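PDB 6EF6: aminoglycoside phosphotransferase, which phosphorylates (S)-1-amino-2-propanol and belongs to the aminoacetone utilization microcompartment of Mycobacterium smegmatis. Local coordinates for residues H64-R69 against V126-M131; P185-W190 against L315-S320; F271-P276 against F308-L313. One frame throughout, in Å; residues are numbered along the deposited sequence.

Overall arrangement
Interaction 1 joins two neighbouring antiparallel strands of the five-stranded sheet, while interactions 2 and 3 both rest on helix 303-320, with centres about 30 and 32 Å from that of interaction 1. Interaction 1 is mostly buried and relies on backbone bonds and apolar side chains, with benzoic acid against one sheet face. Interaction 2 is partly buried: loop 185-190 lies on the helix through tryptophans, an alanine and a single direct hydrogen bond. Interaction 3 is buried but polar, one arginine of the helix binding a turn. The last two touch, Trp187 meeting Arg310 and Met318 meeting Phe271, and both reach the bound (2R)-1-methoxypropan-2-amine, whereas interaction 1 lines the benzoic acid pocket.

Interaction 1: residues H64-R69 against V126-M131; sequences HQSILR and VVHFEM. With BEZ (benzoic acid), chain B.
Ile67 and Phe129 face each other as a hydrogen-bonded antiparallel pair, and their side chains share one sheet face with Arg69 and Val127. The Phe129 ring is held between two groups: Val127 CG1 lies over one face, and benzoic acid C6 sits 3.5 Å above the other, offset toward the rim. Ile67 CD1 touches the same ligand ring at C4 (3.5 Å). On the other face of the sheet Leu68 CD1 presses tightly on Val126 CG1, 3.4 Å away, and also reaches His128 CB. Straight backbone bonds hold the strands in register, among them Phe129 N to Ile67 O at 2.7 Å and Arg69 N to Val127 O at 2.8 Å. These strands belong to the N-terminal lobe of a protein-kinase-like fold, where the five-stranded sheet packs on helix 78-94. Arg69, salt-bridged through NH2 to Glu84 of that helix, probably stands where such kinases commonly carry the lysine paired with a helix glutamate. Its chain runs out extended and then bends (chi3 76°), which brings the guanidinium broadside to the edge of Phe129, the planes 83° apart and CZ of Phe129 over the guanidinium centre. NH1 then donates to benzoic acid O1 at 2.9 Å, a rather bent bond with an angle of 137° at hydrogen. Beyond Leu68, the His128 ring offers its edge to Ser66: Ser66 OG and His128 NE2 share a hydrogen bond of 2.6 Å, OG lies in the ring plane, and the same hydroxyl is hydrogen-bonded to His64 NE2. Near the outer end the Met131 side chain slants across Gln65, whose NE2 is directed to Glu136. There a water bridges the backbone, donating to Gln65 O and accepting from Met131 N at 2.9 Å.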
loop_
_atom_site.group_PDB
_atom_site.type_symbol
_atom_site.label_atom_id
_atom_site.label_comp_id
_atom_site.label_asym_id
_atom_site.label_seq_id
_atom_site.Cartn_x
_atom_site.Cartn_y
_atom_site.Cartn_z
ATOM N N HIS A 64 -12.551 -26.342 2.150
ATOM C CA HIS A 64 -11.504 -25.556 1.511
ATOM C C HIS A 64 -11.804 -24.063 1.616
ATOM O O HIS A 64 -12.934 -23.631 1.376
ATOM C CB HIS A 64 -11.403 -25.963 0.044
ATOM C CG HIS A 64 -10.437 -25.144 -0.747
ATOM N ND1 HIS A 64 -9.071 -25.256 -0.601
ATOM C CD2 HIS A 64 -10.641 -24.189 -1.685
ATOM C CE1 HIS A 64 -8.475 -24.408 -1.420
ATOM N NE2 HIS A 64 -9.404 -23.752 -2.092
ATOM N N GLN A 65 -10.796 -23.282 2.002
ATOM C CA GLN A 65 -10.842 -21.827 1.951
ATOM C C GLN A 65 -9.692 -21.324 1.098
ATOM O O GLN A 65 -8.600 -21.894 1.133
ATOM C CB GLN A 65 -10.691 -21.213 3.340
ATOM C CG GLN A 65 -11.899 -21.398 4.237
ATOM C CD GLN A 65 -11.718 -20.711 5.580
ATOM O OE1 GLN A 65 -10.670 -20.830 6.205
ATOM N NE2 GLN A 65 -12.731 -19.989 6.021
ATOM N N SER A 66 -9.948 -20.271 0.322
ATOM C CA SER A 66 -8.900 -19.578 -0.424
ATOM C C SER A 66 -9.376 -18.164 -0.736
ATOM O O SER A 66 -10.472 -17.768 -0.350
ATOM C CB SER A 66 -8.467 -20.374 -1.666
ATOM O OG SER A 66 -9.562 -20.637 -2.535
ATOM N N ILE A 67 -8.508 -17.382 -1.374
ATOM C CA ILE A 67 -8.758 -15.965 -1.609
ATOM C C ILE A 67 -8.623 -15.639 -3.089
ATOM O O ILE A 67 -7.601 -15.948 -3.719
ATOM C CB ILE A 67 -7.827 -15.083 -0.760
ATOM C CG1 ILE A 67 -8.198 -15.277 0.717
ATOM C CG2 ILE A 67 -7.973 -13.643 -1.179
ATOM C CD1 ILE A 67 -7.185 -14.719 1.672
ATOM N N LEU A 68 -9.636 -14.989 -3.647
ATOM C CA LEU A 68 -9.611 -14.610 -5.055
ATOM C C LEU A 68 -9.559 -13.086 -5.178
ATOM O O LEU A 68 -10.441 -12.390 -4.658
ATOM C CB LEU A 68 -10.850 -15.173 -5.759
ATOM C CG LEU A 68 -10.847 -15.120 -7.266
ATOM C CD1 LEU A 68 -9.831 -16.067 -7.846
ATOM C CD2 LEU A 68 -12.254 -15.502 -7.768
ATOM N N ARG A 69 -8.541 -12.559 -5.850
ATOM C CA ARG A 69 -8.381 -11.123 -6.060
ATOM C C ARG A 69 -8.740 -10.751 -7.502
ATOM O O ARG A 69 -8.063 -11.189 -8.443
ATOM C CB ARG A 69 -6.932 -10.722 -5.773
ATOM C CG ARG A 69 -6.626 -9.252 -5.991
ATOM C CD ARG A 69 -5.178 -8.957 -5.597
ATOM N NE ARG A 69 -4.247 -9.420 -6.604
ATOM C CZ ARG A 69 -2.924 -9.268 -6.509
ATOM N NH1 ARG A 69 -2.371 -8.746 -5.407
ATOM N NH2 ARG A 69 -2.177 -9.618 -7.529
ATOM N N VAL A 126 -7.215 -11.712 -12.719
ATOM C CA VAL A 126 -7.561 -12.341 -11.455
ATOM C C VAL A 126 -6.350 -13.125 -10.962
ATOM O O VAL A 126 -5.655 -13.760 -11.756
ATOM C CB VAL A 126 -8.792 -13.255 -11.667
ATOM C CG1 VAL A 126 -9.177 -13.894 -10.390
ATOM C CG2 VAL A 126 -9.962 -12.431 -12.239
ATOM N N VAL A 127 -6.085 -13.074 -9.660
ATOM C CA VAL A 127 -5.085 -13.935 -9.028
ATOM C C VAL A 127 -5.733 -14.644 -7.840
ATOM O O VAL A 127 -6.502 -14.038 -7.088
ATOM C CB VAL A 127 -3.804 -13.163 -8.604
ATOM C CG1 VAL A 127 -2.804 -14.131 -8.027
ATOM C CG2 VAL A 127 -3.227 -12.408 -9.758
ATOM N N HIS A 128 -5.453 -15.936 -7.693
ATOM C CA HIS A 128 -5.979 -16.782 -6.626
ATOM C C HIS A 128 -4.862 -17.055 -5.632
ATOM O O HIS A 128 -3.742 -17.382 -6.038
ATOM C CB HIS A 128 -6.491 -18.081 -7.241
ATOM C CG HIS A 128 -7.370 -18.907 -6.353
ATOM N ND1 HIS A 128 -7.927 -20.088 -6.796
ATOM C CD2 HIS A 128 -7.832 -18.728 -5.094
ATOM C CE1 HIS A 128 -8.673 -20.613 -5.845
ATOM N NE2 HIS A 128 -8.647 -19.805 -4.804
ATOM N N PHE A 129 -5.136 -16.881 -4.342
ATOM C CA PHE A 129 -4.156 -17.109 -3.288
ATOM C C PHE A 129 -4.661 -18.141 -2.284
ATOM O O PHE A 129 -5.875 -18.292 -2.087
ATOM C CB PHE A 129 -3.888 -15.798 -2.514
ATOM C CG PHE A 129 -3.288 -14.689 -3.356
ATOM C CD1 PHE A 129 -1.931 -14.682 -3.661
ATOM C CD2 PHE A 129 -4.084 -13.634 -3.812
ATOM C CE1 PHE A 129 -1.376 -13.639 -4.414
ATOM C CE2 PHE A 129 -3.554 -12.604 -4.576
ATOM C CZ PHE A 129 -2.184 -12.586 -4.856
ATOM N N GLU A 130 -3.723 -18.798 -1.585
ATOM C CA GLU A 130 -4.101 -19.681 -0.495
ATOM C C GLU A 130 -4.682 -18.858 0.645
ATOM O O GLU A 130 -4.439 -17.647 0.762
ATOM C CB GLU A 130 -2.905 -20.501 -0.005
ATOM C CG GLU A 130 -2.325 -21.420 -1.076
ATOM C CD GLU A 130 -1.278 -22.391 -0.559
ATOM O OE1 GLU A 130 -0.875 -22.288 0.619
ATOM O OE2 GLU A 130 -0.845 -23.257 -1.350
ATOM N N MET A 131 -5.452 -19.530 1.496
ATOM C CA MET A 131 -6.045 -18.863 2.650
ATOM C C MET A 131 -4.937 -18.252 3.517
ATOM O O MET A 131 -3.814 -18.763 3.598
ATOM C CB MET A 131 -6.900 -19.852 3.455
ATOM C CG MET A 131 -7.654 -19.244 4.597
ATOM S SD MET A 131 -8.639 -17.842 4.089
ATOM C CE MET A 131 -9.428 -17.367 5.609
HETATM C C BEZ B . -4.329 -9.076 -2.089
HETATM O O1 BEZ B . -3.245 -9.020 -2.670
HETATM O O2 BEZ B . -5.222 -8.221 -2.354
HETATM C C1 BEZ B . -4.540 -10.158 -1.086
HETATM C C2 BEZ B . -5.533 -10.043 -0.130
HETATM C C3 BEZ B . -5.715 -11.065 0.794
HETATM C C4 BEZ B . -4.894 -12.184 0.765
HETATM C C5 BEZ B . -3.899 -12.296 -0.201
HETATM C C6 BEZ B . -3.721 -11.277 -1.113
HETATM O O HOH W 1 -5.888 -22.297 0.917
#

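Interaction 2: residues P185-W190 against L315-S320; sequences PRWGRW and LAWMGS. With JFN ((2R)-1-methoxypropan-2-amine), chain C.
Trp187 and Trp317 meet edge-to-face, where the loop before helix 198-218 lies against the C-terminal end of helix 303-320 in the helical lobe of this kinase-like fold. The edge of Trp317 addresses the face of Trp187, its CD1 lying 4.0 Å above that plane, with the ring planes at 67°. Together the two indoles line the pocket of (2R)-1-methoxypropan-2-amine: the ligand's C08 lies over a face of Trp317, while its methyl C15 approaches the far end of Trp187 obliquely. Apolar contacts continue along the helix, where Ala316 CB fits against the backbone of Gly188 and Trp190, 3.6 Å from Trp190 N, and Trp190 CB rests on Leu315. The Trp190 indole itself turns off toward helix 198-218, where its NE1 binds Gln208. Polar links are few. Trp187 sits in a type I turn from Pro185 to Gly188, and its carbonyl O is met by Ser320, the last residue of the helix. Ser320 OG donates to Trp187 O at 2.8 Å, approaching from above the carbonyl plane, 48° out of it. One water completes the join, donating to both Arg189 O (2.8 Å) and Ala316 O (3.0 Å).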
loop_
_atom_site.group_PDB
_atom_site.type_symbol
_atom_site.label_atom_id
_atom_site.label_comp_id
_atom_site.label_asym_id
_atom_site.label_seq_id
_atom_site.Cartn_x
_atom_site.Cartn_y
_atom_site.Cartn_z
ATOM N N PRO A 185 0.484 12.402 -12.291
ATOM C CA PRO A 185 0.078 11.929 -10.945
ATOM C C PRO A 185 -0.882 10.751 -11.039
ATOM O O PRO A 185 -1.967 10.862 -11.605
ATOM C CB PRO A 185 -0.615 13.160 -10.337
ATOM C CG PRO A 185 -1.116 13.919 -11.547
ATOM C CD PRO A 185 -0.142 13.696 -12.634
ATOM N N ARG A 186 -0.511 9.627 -10.427
ATOM C CA ARG A 186 -1.268 8.393 -10.654
ATOM C C ARG A 186 -2.653 8.456 -10.038
ATOM O O ARG A 186 -3.587 7.850 -10.602
ATOM C CB ARG A 186 -0.483 7.245 -10.022
ATOM C CG ARG A 186 -1.125 5.873 -10.284
ATOM C CD ARG A 186 -0.118 4.731 -10.056
ATOM N NE ARG A 186 1.056 4.817 -10.938
ATOM C CZ ARG A 186 2.299 5.056 -10.540
ATOM N NH1 ARG A 186 2.626 5.195 -9.272
ATOM N NH2 ARG A 186 3.219 5.163 -11.464
ATOM N N TRP A 187 -2.810 9.171 -8.921
ATOM C CA TRP A 187 -4.101 9.287 -8.254
ATOM C C TRP A 187 -4.715 10.667 -8.448
ATOM O O TRP A 187 -5.645 11.045 -7.722
ATOM C CB TRP A 187 -3.966 8.913 -6.785
ATOM C CG TRP A 187 -3.583 7.461 -6.528
ATOM C CD1 TRP A 187 -3.674 6.400 -7.396
ATOM C CD2 TRP A 187 -3.089 6.944 -5.301
ATOM N NE1 TRP A 187 -3.235 5.245 -6.760
ATOM C CE2 TRP A 187 -2.908 5.548 -5.475
ATOM C CE3 TRP A 187 -2.813 7.506 -4.057
ATOM C CZ2 TRP A 187 -2.419 4.745 -4.479
ATOM C CZ3 TRP A 187 -2.342 6.702 -3.057
ATOM C CH2 TRP A 187 -2.138 5.321 -3.287
ATOM N N GLY A 188 -4.259 11.383 -9.458
ATOM C CA GLY A 188 -4.784 12.709 -9.749
ATOM C C GLY A 188 -4.123 13.784 -8.898
ATOM O O GLY A 188 -3.171 13.562 -8.176
ATOM N N ARG A 189 -4.679 14.990 -9.000
ATOM C CA ARG A 189 -4.117 16.167 -8.332
ATOM C C ARG A 189 -4.793 16.392 -6.990
ATOM O O ARG A 189 -6.025 16.516 -6.942
ATOM C CB ARG A 189 -4.348 17.409 -9.203
ATOM C CG ARG A 189 -3.524 17.425 -10.512
ATOM C CD ARG A 189 -3.791 18.612 -11.456
ATOM N NE ARG A 189 -3.759 19.961 -10.870
ATOM C CZ ARG A 189 -2.664 20.679 -10.634
ATOM N NH1 ARG A 189 -1.448 20.198 -10.912
ATOM N NH2 ARG A 189 -2.806 21.890 -10.116
ATOM N N TRP A 190 -4.002 16.522 -5.927
ATOM C CA TRP A 190 -4.597 16.887 -4.631
ATOM C C TRP A 190 -5.253 18.249 -4.701
ATOM O O TRP A 190 -6.251 18.523 -4.002
ATOM C CB TRP A 190 -3.541 16.834 -3.515
ATOM C CG TRP A 190 -2.388 17.784 -3.700
ATOM C CD1 TRP A 190 -1.157 17.488 -4.231
ATOM C CD2 TRP A 190 -2.337 19.183 -3.400
ATOM N NE1 TRP A 190 -0.378 18.617 -4.276
ATOM C CE2 TRP A 190 -1.074 19.674 -3.753
ATOM C CE3 TRP A 190 -3.284 20.071 -2.864
ATOM C CZ2 TRP A 190 -0.720 20.996 -3.630
ATOM C CZ3 TRP A 190 -2.962 21.367 -2.718
ATOM C CH2 TRP A 190 -1.688 21.840 -3.098
ATOM N N LEU A 315 -5.014 12.627 -0.171
ATOM C CA LEU A 315 -5.955 13.704 -0.469
ATOM C C LEU A 315 -6.336 13.710 -1.957
ATOM O O LEU A 315 -7.505 13.831 -2.290
ATOM C CB LEU A 315 -5.290 15.021 -0.064
ATOM C CG LEU A 315 -6.095 16.306 -0.275
ATOM C CD1 LEU A 315 -7.459 16.293 0.415
ATOM C CD2 LEU A 315 -5.284 17.507 0.230
ATOM N N ALA A 316 -5.344 13.463 -2.827
ATOM C CA ALA A 316 -5.643 13.291 -4.247
ATOM C C ALA A 316 -6.566 12.105 -4.468
ATOM O O ALA A 316 -7.545 12.208 -5.210
ATOM C CB ALA A 316 -4.337 13.098 -4.989
ATOM N N TRP A 317 -6.233 10.957 -3.855
ATOM C CA TRP A 317 -7.085 9.779 -4.008
ATOM C C TRP A 317 -8.511 10.075 -3.551
ATOM O O TRP A 317 -9.491 9.724 -4.233
ATOM C CB TRP A 317 -6.451 8.634 -3.219
ATOM C CG TRP A 317 -7.164 7.375 -3.346
ATOM C CD1 TRP A 317 -6.995 6.424 -4.323
ATOM C CD2 TRP A 317 -8.190 6.903 -2.486
ATOM N NE1 TRP A 317 -7.867 5.381 -4.112
ATOM C CE2 TRP A 317 -8.619 5.655 -2.994
ATOM C CE3 TRP A 317 -8.792 7.408 -1.332
ATOM C CZ2 TRP A 317 -9.625 4.908 -2.380
ATOM C CZ3 TRP A 317 -9.789 6.668 -0.728
ATOM C CH2 TRP A 317 -10.191 5.429 -1.249
ATOM N N MET A 318 -8.654 10.693 -2.376
ATOM C CA MET A 318 -9.966 11.080 -1.881
ATOM C C MET A 318 -10.700 11.957 -2.874
ATOM O O MET A 318 -11.883 11.723 -3.148
ATOM C CB MET A 318 -9.827 11.832 -0.565
ATOM C CG MET A 318 -9.741 10.953 0.590
ATOM S SD MET A 318 -10.200 11.878 2.086
ATOM C CE MET A 318 -9.725 10.611 3.264
ATOM N N GLY A 319 -10.042 12.992 -3.414
ATOM C CA GLY A 319 -10.685 13.862 -4.410
ATOM C C GLY A 319 -11.127 13.112 -5.645
ATOM O O GLY A 319 -12.193 13.390 -6.209
ATOM N N SER A 320 -10.304 12.169 -6.107
ATOM C CA SER A 320 -10.651 11.368 -7.278
ATOM C C SER A 320 -11.883 10.510 -7.045
ATOM O O SER A 320 -12.535 10.113 -8.015
ATOM C CB SER A 320 -9.491 10.447 -7.652
ATOM O OG SER A 320 -8.407 11.188 -8.196
HETATM C C07 JFN C . -8.441 2.940 0.424
HETATM C C08 JFN C . -5.545 3.874 -1.690
HETATM C C09 JFN C . -6.382 3.438 -0.495
HETATM C C15 JFN C . -4.074 3.684 -1.359
HETATM N N04 JFN C . -5.806 3.024 -2.828
HETATM O O02 JFN C . -7.750 3.670 -0.563
HETATM O O HOH W 2 -8.183 14.806 -6.474
#

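Interaction 3: residues F271-P276 against F308-L313; sequences FIEHDP and FLRRLL
Bends at chi2 in both Glu273 (88°) and Arg311 (74°) fold the carboxylate and the guanidinium toward each other, while His274, its CG lodged between its own backbone N and carbonyl carbon, swings its ring to the same place. Glu273 and His274 are the middle residues of a type I turn from Ile272 to Asp275, which leads into helix 278-290 of the helical lobe, and Arg311 projects from helix 303-320. NH1 of Arg311 serves both. It forms a salt bridge with Glu273 OE1 at 2.8 Å, met on the anti side of a carboxylate turned steeply against the guanidinium. It also donates a straighter bond to His274 ND1, 2.9 Å away and in the guanidinium plane, which suggests that this ring nitrogen carries no proton. Helix 325-347 completes the grip: Arg311 NE binds Ser338, NH2 binds the carbonyl O of Tyr334, and the Tyr334 hydroxyl reaches Glu273 OE1. Arg310 touches the turn through its aliphatic part, while its guanidinium runs on to a salt bridge with the sodium ligand Asp231. Its contribution here is CG, 3.9 Å from Glu273 OE2.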
loop_
_atom_site.group_PDB
_atom_site.type_symbol
_atom_site.label_atom_id
_atom_site.label_comp_id
_atom_site.label_asym_id
_atom_site.label_seq_id
_atom_site.Cartn_x
_atom_site.Cartn_y
_atom_site.Cartn_z
ATOM N N PHE A 271 -4.118 7.807 6.400
ATOM C CA PHE A 271 -5.413 8.340 6.869
ATOM C C PHE A 271 -5.428 8.820 8.327
ATOM O O PHE A 271 -6.416 9.442 8.752
ATOM C CB PHE A 271 -6.586 7.381 6.638
ATOM C CG PHE A 271 -6.811 7.072 5.196
ATOM C CD1 PHE A 271 -7.253 8.036 4.309
ATOM C CD2 PHE A 271 -6.505 5.802 4.693
ATOM C CE1 PHE A 271 -7.460 7.763 2.957
ATOM C CE2 PHE A 271 -6.707 5.535 3.337
ATOM C CZ PHE A 271 -7.151 6.492 2.494
ATOM N N ILE A 272 -4.363 8.572 9.066
ATOM C CA ILE A 272 -4.244 8.859 10.486
ATOM C C ILE A 272 -3.036 9.757 10.767
ATOM O O ILE A 272 -2.583 9.845 11.908
ATOM C CB ILE A 272 -4.282 7.579 11.371
ATOM C CG1 ILE A 272 -3.161 6.598 11.014
ATOM C CG2 ILE A 272 -5.618 6.902 11.282
ATOM C CD1 ILE A 272 -3.099 5.360 11.959
ATOM N N GLU A 273 -2.536 10.428 9.721
ATOM C CA GLU A 273 -1.321 11.236 9.805
ATOM C C GLU A 273 -1.455 12.383 10.783
ATOM O O GLU A 273 -0.452 12.888 11.285
ATOM C CB GLU A 273 -0.923 11.767 8.412
ATOM C CG GLU A 273 -0.800 10.697 7.332
ATOM C CD GLU A 273 -2.069 10.337 6.552
ATOM O OE1 GLU A 273 -3.172 10.801 6.949
ATOM O OE2 GLU A 273 -1.941 9.581 5.600
ATOM N N HIS A 274 -2.673 12.887 10.990
ATOM C CA HIS A 274 -2.981 14.033 11.839
ATOM C C HIS A 274 -3.200 13.657 13.301
ATOM O O HIS A 274 -3.472 14.522 14.140
ATOM C CB HIS A 274 -4.248 14.702 11.260
ATOM C CG HIS A 274 -5.422 13.756 11.247
ATOM N ND1 HIS A 274 -5.539 12.681 10.376
ATOM C CD2 HIS A 274 -6.468 13.651 12.108
ATOM C CE1 HIS A 274 -6.639 12.008 10.657
ATOM N NE2 HIS A 274 -7.212 12.565 11.715
ATOM N N ASP A 275 -3.075 12.395 13.646
ATOM C CA ASP A 275 -3.326 12.016 15.015
ATOM C C ASP A 275 -2.209 12.544 15.928
ATOM O O ASP A 275 -1.022 12.427 15.578
ATOM C CB ASP A 275 -3.394 10.476 15.095
ATOM C CG ASP A 275 -3.923 9.992 16.400
ATOM O OD1 ASP A 275 -3.232 10.091 17.464
ATOM O OD2 ASP A 275 -5.079 9.464 16.435
ATOM N N PRO A 276 -2.538 13.033 17.129
ATOM C CA PRO A 276 -1.490 13.554 18.033
ATOM C C PRO A 276 -0.503 12.503 18.525
ATOM O O PRO A 276 0.542 12.875 19.062
ATOM C CB PRO A 276 -2.278 14.161 19.195
ATOM C CG PRO A 276 -3.656 14.248 18.722
ATOM C CD PRO A 276 -3.886 13.263 17.646
ATOM N N PHE A 308 4.049 13.420 4.969
ATOM C CA PHE A 308 3.395 14.492 4.216
ATOM C C PHE A 308 3.174 14.125 2.745
ATOM O O PHE A 308 2.118 14.404 2.187
ATOM C CB PHE A 308 4.134 15.804 4.397
ATOM C CG PHE A 308 3.341 16.964 3.866
ATOM C CD1 PHE A 308 2.147 17.341 4.476
ATOM C CD2 PHE A 308 3.713 17.670 2.732
ATOM C CE1 PHE A 308 1.390 18.364 3.952
ATOM C CE2 PHE A 308 2.935 18.723 2.247
ATOM C CZ PHE A 308 1.789 19.051 2.863
ATOM N N LEU A 309 4.123 13.412 2.145
ATOM C CA LEU A 309 3.931 12.892 0.784
ATOM C C LEU A 309 2.719 11.973 0.735
ATOM O O LEU A 309 1.855 12.085 -0.149
ATOM C CB LEU A 309 5.204 12.136 0.344
ATOM C CG LEU A 309 5.135 11.469 -1.025
ATOM C CD1 LEU A 309 4.752 12.386 -2.144
ATOM C CD2 LEU A 309 6.436 10.744 -1.370
ATOM N N ARG A 310 2.631 11.030 1.690
ATOM C CA ARG A 310 1.456 10.135 1.723
ATOM C C ARG A 310 0.157 10.927 1.907
ATOM O O ARG A 310 -0.856 10.603 1.285
ATOM C CB ARG A 310 1.624 9.098 2.854
ATOM C CG ARG A 310 0.507 8.112 2.956
ATOM C CD ARG A 310 0.383 7.263 1.689
ATOM N NE ARG A 310 -0.428 6.063 1.904
ATOM C CZ ARG A 310 -0.649 5.085 1.057
ATOM N NH1 ARG A 310 -0.167 5.200 -0.193
ATOM N NH2 ARG A 310 -1.387 4.018 1.383
ATOM N N ARG A 311 0.182 11.924 2.795
ATOM C CA ARG A 311 -0.998 12.742 3.033
ATOM C C ARG A 311 -1.510 13.383 1.756
ATOM O O ARG A 311 -2.703 13.349 1.472
ATOM C CB ARG A 311 -0.670 13.818 4.034
ATOM C CG ARG A 311 -1.884 14.614 4.535
ATOM C CD ARG A 311 -2.742 13.794 5.511
ATOM N NE ARG A 311 -3.913 14.544 5.963
ATOM C CZ ARG A 311 -4.665 14.250 7.015
ATOM N NH1 ARG A 311 -4.322 13.214 7.776
ATOM N NH2 ARG A 311 -5.682 14.993 7.338
ATOM N N LEU A 312 -0.619 13.995 0.953
ATOM C CA LEU A 312 -1.051 14.638 -0.288
ATOM C C LEU A 312 -1.578 13.611 -1.260
ATOM O O LEU A 312 -2.542 13.860 -1.962
ATOM C CB LEU A 312 0.080 15.460 -0.909
ATOM C CG LEU A 312 0.523 16.690 -0.135
ATOM C CD1 LEU A 312 1.705 17.366 -0.898
ATOM C CD2 LEU A 312 -0.631 17.638 -0.010
ATOM N N LEU A 313 -0.887 12.466 -1.365
ATOM C CA LEU A 313 -1.369 11.410 -2.222
ATOM C C LEU A 313 -2.769 10.948 -1.864
ATOM O O LEU A 313 -3.584 10.676 -2.744
ATOM C CB LEU A 313 -0.402 10.244 -2.260
ATOM C CG LEU A 313 0.789 10.405 -3.164
ATOM C CD1 LEU A 313 1.886 9.427 -2.769
ATOM C CD2 LEU A 313 0.422 10.256 -4.660
#